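PDB 4I4C: UPF0255 protein frsA from Vibrio vulnificus, which probably hydrolyses carboxylic esters to an alcohol and a carboxylate, as a member of the alpha/beta-hydrolase clan. Local coordinates for residues N253-F256 / S257-Y260; L404-K407 / W408-D411; A128-C131 / Y132-G136. All coordinates share one frame; numbering follows the deposited sequence.

Contact 1: residues N253-F256 / S257-Y260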
loop_
_atom_site.group_PDB
_atom_site.type_symbol
_atom_site.label_atom_id
_atom_site.label_comp_id
_atom_site.label_asym_id
_atom_site.label_seq_id
_atom_site.Cartn_x
_atom_site.Cartn_y
_atom_site.Cartn_z
ATOM N N ASN A 253 -14.221 15.663 1.948
ATOM C CA ASN A 253 -15.469 16.396 2.132
ATOM C C ASN A 253 -16.247 15.951 3.360
ATOM O O ASN A 253 -17.069 16.699 3.884
ATOM C CB ASN A 253 -16.350 16.289 0.886
ATOM C CG ASN A 253 -15.743 16.983 -0.313
ATOM O OD1 ASN A 253 -14.895 17.868 -0.171
ATOM N ND2 ASN A 253 -16.172 16.583 -1.506
ATOM N N GLU A 254 -15.986 14.728 3.816
ATOM C CA GLU A 254 -16.640 14.206 5.008
ATOM C C GLU A 254 -16.032 14.746 6.323
ATOM O O GLU A 254 -16.703 14.765 7.364
ATOM C CB GLU A 254 -16.619 12.672 4.996
ATOM C CG GLU A 254 -17.376 12.034 6.151
ATOM C CD GLU A 254 -18.871 12.255 6.052
ATOM O OE1 GLU A 254 -19.354 12.511 4.930
ATOM O OE2 GLU A 254 -19.561 12.169 7.092
ATOM N N LEU A 255 -14.777 15.189 6.280
ATOM C CA LEU A 255 -14.103 15.653 7.502
ATOM C C LEU A 255 -14.806 16.835 8.189
ATOM O O LEU A 255 -14.606 17.072 9.386
ATOM C CB LEU A 255 -12.632 15.989 7.232
ATOM C CG LEU A 255 -11.731 14.821 6.807
ATOM C CD1 LEU A 255 -10.294 15.291 6.628
ATOM C CD2 LEU A 255 -11.801 13.664 7.799
ATOM N N PHE A 256 -15.626 17.566 7.436
ATOM C CA PHE A 256 -16.414 18.660 8.002
ATOM C C PHE A 256 -17.375 18.161 9.065
ATOM O O PHE A 256 -17.649 18.860 10.040
ATOM C CB PHE A 256 -17.226 19.381 6.919
ATOM C CG PHE A 256 -16.389 20.118 5.920
ATOM C CD1 PHE A 256 -15.679 21.253 6.290
ATOM C CD2 PHE A 256 -16.325 19.688 4.604
ATOM C CE1 PHE A 256 -14.909 21.941 5.368
ATOM C CE2 PHE A 256 -15.556 20.373 3.672
ATOM C CZ PHE A 256 -14.849 21.502 4.056
ATOM N N SER A 257 -17.902 16.958 8.859
ATOM C CA SER A 257 -18.889 16.388 9.767
ATOM C C SER A 257 -18.221 15.588 10.874
ATOM O O SER A 257 -18.887 15.077 11.776
ATOM C CB SER A 257 -19.854 15.490 8.996
ATOM O OG SER A 257 -20.487 16.217 7.960
ATOM N N ILE A 258 -16.900 15.466 10.800
ATOM C CA ILE A 258 -16.173 14.746 11.832
ATOM C C ILE A 258 -15.511 15.743 12.770
ATOM O O ILE A 258 -14.548 16.420 12.396
ATOM C CB ILE A 258 -15.145 13.773 11.232
ATOM C CG1 ILE A 258 -15.853 12.790 10.299
ATOM C CG2 ILE A 258 -14.412 13.021 12.341
ATOM C CD1 ILE A 258 -14.920 11.876 9.582
ATOM N N PRO A 259 -16.047 15.859 13.993
ATOM C CA PRO A 259 -15.559 16.869 14.932
ATOM C C PRO A 259 -14.244 16.478 15.599
ATOM O O PRO A 259 -13.620 17.339 16.220
ATOM C CB PRO A 259 -16.685 16.943 15.966
ATOM C CG PRO A 259 -17.259 15.569 15.968
ATOM C CD PRO A 259 -17.146 15.059 14.560
ATOM N N TYR A 260 -13.830 15.212 15.487
ATOM C CA TYR A 260 -12.569 14.787 16.095
ATOM C C TYR A 260 -11.346 15.361 15.362
ATOM O O TYR A 260 -10.246 15.406 15.914
ATOM C CB TYR A 260 -12.471 13.260 16.177
ATOM C CG TYR A 260 -13.657 12.586 16.846
ATOM C CD1 TYR A 260 -13.896 12.739 18.209
ATOM C CD2 TYR A 260 -14.534 11.790 16.112
ATOM C CE1 TYR A 260 -14.981 12.124 18.819
ATOM C CE2 TYR A 260 -15.620 11.170 16.712
ATOM C CZ TYR A 260 -15.838 11.340 18.066
ATOM O OH TYR A 260 -16.913 10.719 18.669
#
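Leu255 and Ile258 share the same first torsion: each sets its gamma carbon (CG, CG1) opposite its own carbonyl carbon (chi1 -64° and -57°), and each continues extended. These settings run the two branches obliquely past one another until Leu255 CD2 lies 4.0 Å from Ile258 CD1, an apolar touch between methyls three residues apart. The isoleucine also lays its CG1 methylene against the preceding turn, 3.6 Å from Glu254 O.

The backbone beneath is held by two successive i to i+3 hydrogen bonds. Ser257 N donates to Glu254 O at 2.9 Å. The next, from Ile258 N to Leu255 O (3.1 Å), is weak; Phe256 and Ser257 take the backbone angles of a type I turn between its ends. Glu254 bends at chi2 (68°), which brings OE2 within 3.8 Å of Ser257 CB, a contact without a polar bond. Small, polar Ser257 suits this exposed bend, whereas Ile258, beta-branched and already extended in its backbone, suits the exit from the turn.

Beyond the turn, Ile258 rests on Leu171 and Glu254 on Ile173, both of strand 167-175, and the ring of Phe256 meets His263 edge-to-face. The chain is here leaving helix 246-254 for strands 261-262 and 266-271. Successive tight turns, with an apolar contact beside them, thus lead the chain out of the helical part of the beta-alpha-beta crossover from strand 223-226 to strand 266-271, as expected of the alpha/beta-hydrolase fold.

Contact 2: residues L404-K407 / W408-D411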
loop_
_atom_site.group_PDB
_atom_site.type_symbol
_atom_site.label_atom_id
_atom_site.label_comp_id
_atom_site.label_asym_id
_atom_site.label_seq_id
_atom_site.Cartn_x
_atom_site.Cartn_y
_atom_site.Cartn_z
ATOM N N LEU A 404 11.891 13.515 6.689
ATOM C CA LEU A 404 11.596 14.675 5.844
ATOM C C LEU A 404 10.094 14.922 5.714
ATOM O O LEU A 404 9.634 16.073 5.606
ATOM C CB LEU A 404 12.181 14.446 4.451
ATOM C CG LEU A 404 13.703 14.554 4.358
ATOM C CD1 LEU A 404 14.181 14.029 3.026
ATOM C CD2 LEU A 404 14.137 15.997 4.536
ATOM N N ALA A 405 9.346 13.821 5.712
ATOM C CA ALA A 405 7.894 13.848 5.614
ATOM C C ALA A 405 7.277 14.500 6.834
ATOM O O ALA A 405 6.419 15.374 6.720
ATOM C CB ALA A 405 7.359 12.433 5.473
ATOM N N ILE A 406 7.694 14.049 8.011
ATOM C CA ILE A 406 7.112 14.546 9.246
ATOM C C ILE A 406 7.492 16.024 9.464
ATOM O O ILE A 406 6.685 16.817 9.966
ATOM C CB ILE A 406 7.455 13.623 10.453
ATOM C CG1 ILE A 406 6.288 12.671 10.746
ATOM C CG2 ILE A 406 7.741 14.426 11.700
ATOM C CD1 ILE A 406 5.671 12.023 9.524
ATOM N N LYS A 407 8.704 16.395 9.059
ATOM C CA LYS A 407 9.130 17.800 9.135
ATOM C C LYS A 407 8.269 18.702 8.254
ATOM O O LYS A 407 7.896 19.815 8.649
ATOM C CB LYS A 407 10.612 17.969 8.768
ATOM C CG LYS A 407 11.550 17.850 9.958
ATOM C CD LYS A 407 11.180 18.838 11.070
ATOM C CE LYS A 407 11.221 20.286 10.580
ATOM N NZ LYS A 407 11.109 21.272 11.696
ATOM N N TRP A 408 7.961 18.204 7.063
ATOM C CA TRP A 408 7.109 18.913 6.119
ATOM C C TRP A 408 5.734 19.117 6.741
ATOM O O TRP A 408 5.170 20.209 6.681
ATOM C CB TRP A 408 6.999 18.098 4.832
ATOM C CG TRP A 408 6.407 18.817 3.652
ATOM C CD1 TRP A 408 5.101 18.788 3.238
ATOM C CD2 TRP A 408 7.106 19.643 2.712
ATOM N NE1 TRP A 408 4.947 19.548 2.102
ATOM C CE2 TRP A 408 6.161 20.081 1.757
ATOM C CE3 TRP A 408 8.437 20.052 2.584
ATOM C CZ2 TRP A 408 6.508 20.906 0.689
ATOM C CZ3 TRP A 408 8.781 20.870 1.523
ATOM C CH2 TRP A 408 7.821 21.287 0.590
ATOM N N LEU A 409 5.206 18.061 7.356
ATOM C CA LEU A 409 3.886 18.129 7.975
ATOM C C LEU A 409 3.909 18.988 9.227
ATOM O O LEU A 409 2.975 19.736 9.493
ATOM C CB LEU A 409 3.366 16.728 8.276
ATOM C CG LEU A 409 3.064 15.982 6.979
ATOM C CD1 LEU A 409 3.172 14.481 7.177
ATOM C CD2 LEU A 409 1.685 16.362 6.458
ATOM N N GLU A 410 4.988 18.881 9.987
ATOM C CA GLU A 410 5.213 19.743 11.132
ATOM C C GLU A 410 5.175 21.207 10.697
ATOM O O GLU A 410 4.491 22.024 11.319
ATOM C CB GLU A 410 6.575 19.419 11.737
ATOM C CG GLU A 410 6.853 20.031 13.086
ATOM C CD GLU A 410 7.926 19.264 13.829
ATOM O OE1 GLU A 410 8.501 18.324 13.234
ATOM O OE2 GLU A 410 8.187 19.590 15.007
ATOM N N ASP A 411 5.898 21.531 9.624
ATOM C CA ASP A 411 5.991 22.920 9.157
ATOM C C ASP A 411 4.693 23.467 8.566
ATOM O O ASP A 411 4.355 24.631 8.778
ATOM C CB ASP A 411 7.133 23.101 8.146
ATOM C CG ASP A 411 8.507 22.789 8.740
ATOM O OD1 ASP A 411 8.634 22.721 9.984
ATOM O OD2 ASP A 411 9.465 22.612 7.957
#
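Lys407 reaches forward along its helix to Asp411, one turn on, in a salt bridge: NZ lies 3.3 Å from OD1, and the hydrogen bond within it is weak. Its chain curls at chi2 and chi3 (-55° and -59°), which shortens it and carries the ammonium along the surface toward residue 411. On the way Lys407 CD passes 3.5 Å from Glu410 OE1. That second carboxylate stays beyond salt-bridge range of NZ, though it would probably add to the negative potential around the lysine.

Asp411 meets the backbone as well as the amine. With its chi1 near -62°, the carboxylate carbon CG sits only 3.0 Å from Lys407 O, a tight fit, while the same carbonyl accepts Asp411 N at 2.8 Å. Three further i to i+4 bonds carry the helix, the shortest from Glu410 N to Ile406 O (2.7 Å). On the flank turned to the protein, Leu409 CD1 lies 3.4 Å from Ala405 O and 4.2 Å from Ile406 CD1.

The next shell fixes this flank. Small Ala405 lets the helix come close to Val293, Leu404 lies on Leu359 and Met361, and Ile406 fits against His216 and Leu217 of helix 210-217. Trp408, its indole swung opposite the backbone N, touches Leu359 and Val293 and donates NE1 to Pro357 O, which ties the ring down at its polar atom. Charged residues outward and apolar ones inward make an amphipathic helix, the C-terminal helix 394-413 that packs on strands 291-295 and 358-363 in the alpha/beta-hydrolase sheet.

Contact 3: residues A128-C131 / Y132-G136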
loop_
_atom_site.group_PDB
_atom_site.type_symbol
_atom_site.label_atom_id
_atom_site.label_comp_id
_atom_site.label_asym_id
_atom_site.label_seq_id
_atom_site.Cartn_x
_atom_site.Cartn_y
_atom_site.Cartn_z
ATOM N N ALA A 128 0.493 -9.054 14.434
ATOM C CA ALA A 128 -0.238 -10.186 13.870
ATOM C C ALA A 128 -0.954 -9.774 12.589
ATOM O O ALA A 128 -0.922 -10.495 11.580
ATOM C CB ALA A 128 -1.236 -10.715 14.873
ATOM N N SER A 129 -1.596 -8.602 12.651
ATOM C CA SER A 129 -2.298 -8.008 11.525
ATOM C C SER A 129 -1.386 -7.897 10.331
ATOM O O SER A 129 -1.774 -8.220 9.212
ATOM C CB SER A 129 -2.783 -6.601 11.872
ATOM O OG SER A 129 -3.615 -6.120 10.833
ATOM N N LEU A 130 -0.166 -7.437 10.584
ATOM C CA LEU A 130 0.809 -7.239 9.519
ATOM C C LEU A 130 1.221 -8.571 8.910
ATOM O O LEU A 130 1.364 -8.686 7.682
ATOM C CB LEU A 130 2.039 -6.525 10.063
ATOM C CG LEU A 130 3.055 -6.145 8.997
ATOM C CD1 LEU A 130 2.394 -5.276 7.944
ATOM C CD2 LEU A 130 4.206 -5.425 9.663
ATOM N N CYS A 131 1.411 -9.578 9.764
ATOM C CA CYS A 131 1.789 -10.900 9.264
ATOM C C CYS A 131 0.701 -11.475 8.370
ATOM O O CYS A 131 0.999 -12.055 7.337
ATOM C CB CYS A 131 2.119 -11.861 10.400
ATOM S SG CYS A 131 3.606 -11.394 11.269
ATOM N N TYR A 132 -0.555 -11.299 8.780
ATOM C CA TYR A 132 -1.698 -11.737 7.997
ATOM C C TYR A 132 -1.814 -11.002 6.653
ATOM O O TYR A 132 -2.190 -11.604 5.645
ATOM C CB TYR A 132 -2.999 -11.529 8.785
ATOM C CG TYR A 132 -3.151 -12.407 9.996
ATOM C CD1 TYR A 132 -2.740 -13.742 9.971
ATOM C CD2 TYR A 132 -3.687 -11.907 11.172
ATOM C CE1 TYR A 132 -2.867 -14.549 11.077
ATOM C CE2 TYR A 132 -3.815 -12.715 12.297
ATOM C CZ TYR A 132 -3.407 -14.037 12.238
ATOM O OH TYR A 132 -3.533 -14.859 13.341
ATOM N N SER A 133 -1.543 -9.697 6.662
ATOM C CA SER A 133 -1.525 -8.892 5.438
ATOM C C SER A 133 -0.464 -9.401 4.464
ATOM O O SER A 133 -0.737 -9.621 3.280
ATOM C CB SER A 133 -1.296 -7.407 5.758
ATOM O OG SER A 133 -1.158 -6.649 4.563
ATOM N N ILE A 134 0.747 -9.593 4.962
ATOM C CA ILE A 134 1.812 -10.195 4.154
ATOM C C ILE A 134 1.439 -11.598 3.636
ATOM O O ILE A 134 1.731 -11.949 2.486
ATOM C CB ILE A 134 3.123 -10.256 4.958
ATOM C CG1 ILE A 134 3.620 -8.829 5.227
ATOM C CG2 ILE A 134 4.156 -11.089 4.227
ATOM C CD1 ILE A 134 4.620 -8.706 6.355
ATOM N N ALA A 135 0.792 -12.398 4.486
ATOM C CA ALA A 135 0.276 -13.707 4.062
ATOM C C ALA A 135 -0.588 -13.601 2.798
ATOM O O ALA A 135 -0.541 -14.466 1.923
ATOM C CB ALA A 135 -0.514 -14.375 5.198
ATOM N N GLY A 136 -1.377 -12.533 2.703
ATOM C CA GLY A 136 -2.261 -12.368 1.566
ATOM C C GLY A 136 -1.614 -11.637 0.393
ATOM O O GLY A 136 -2.102 -11.685 -0.743
#
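Tyr132 brings its ring obliquely up to the carbonyl oxygen of Ala128, one turn earlier in the helix. Its CG, opposite its own carbonyl carbon (chi1 -67°), directs the ring back toward that residue, and Tyr132 CD2 comes to 3.1 Å from Ala128 O. Farther out, Tyr132 CE2 touches Ala128 CB at 4.2 Å; the small methyl allows the ring to lie this low. Ala128 O also accepts Tyr132 N at 2.9 Å, so one carbonyl faces both the amide and the ring of a single residue. The hydroxyl is hydrogen-bonded to Gln110 OE1, which satisfies a buried polar group, while Met107, Leu152 and Ala153 touch the side chain.

Helix 121-136 belongs to the helical N-terminal part of this two-domain protein, and its turns here are buried, touched by helices 98-114, 144-163 and 54-60, which explains the run of small and apolar residues. Where serines occur, their hydroxyls are paired, Ser129 OG with Ala153 O and Ser133 OG with Asp208 OD1.

Cys131 is a small, buried residue whose main tie across the contact runs through the backbone, Cys131 O accepting Ala135 N at 2.9 Å. Ala135 CB lies 3.5 Å from Cys131 O, and the alanine also meets Trp102 and Thr103 of helix 98-114.

Leu130 has a different first torsion from Tyr132, with CG pointing away from its backbone N (chi1 -174°), which sends it along the helix toward Ile134. There Leu130 CG meets Ile134 CD1 at 4.0 Å, with Ile134 CG1 packed 3.3 Å from Leu130 O. The backbone bond between them, Ile134 N to Leu130 O, is nearly straight at 176°. Val62 lies against both side chains, and Trp57 of helix 54-60 touches the isoleucine.

How the contacts relate
All three are local contacts, and none touches another. Contacts 1 and 2 both flank the central sheet of the hydrolase domain, 23 Å apart centre to centre, with nearest atoms about 12 Å apart. Contact 3, in the helical region, lies farther off, its centre 31 Å from contact 1 and 29 Å from contact 2. None of residues 128-136 lines either ligand pocket. The side chain of Ser133 is about 13 Å from the hexanoic acid, while Leu130 touches Gln60, which lines the polyether pocket. Contact 2 is related to that pocket through its helix, since Leu402, just before residues 404-411, also lines it.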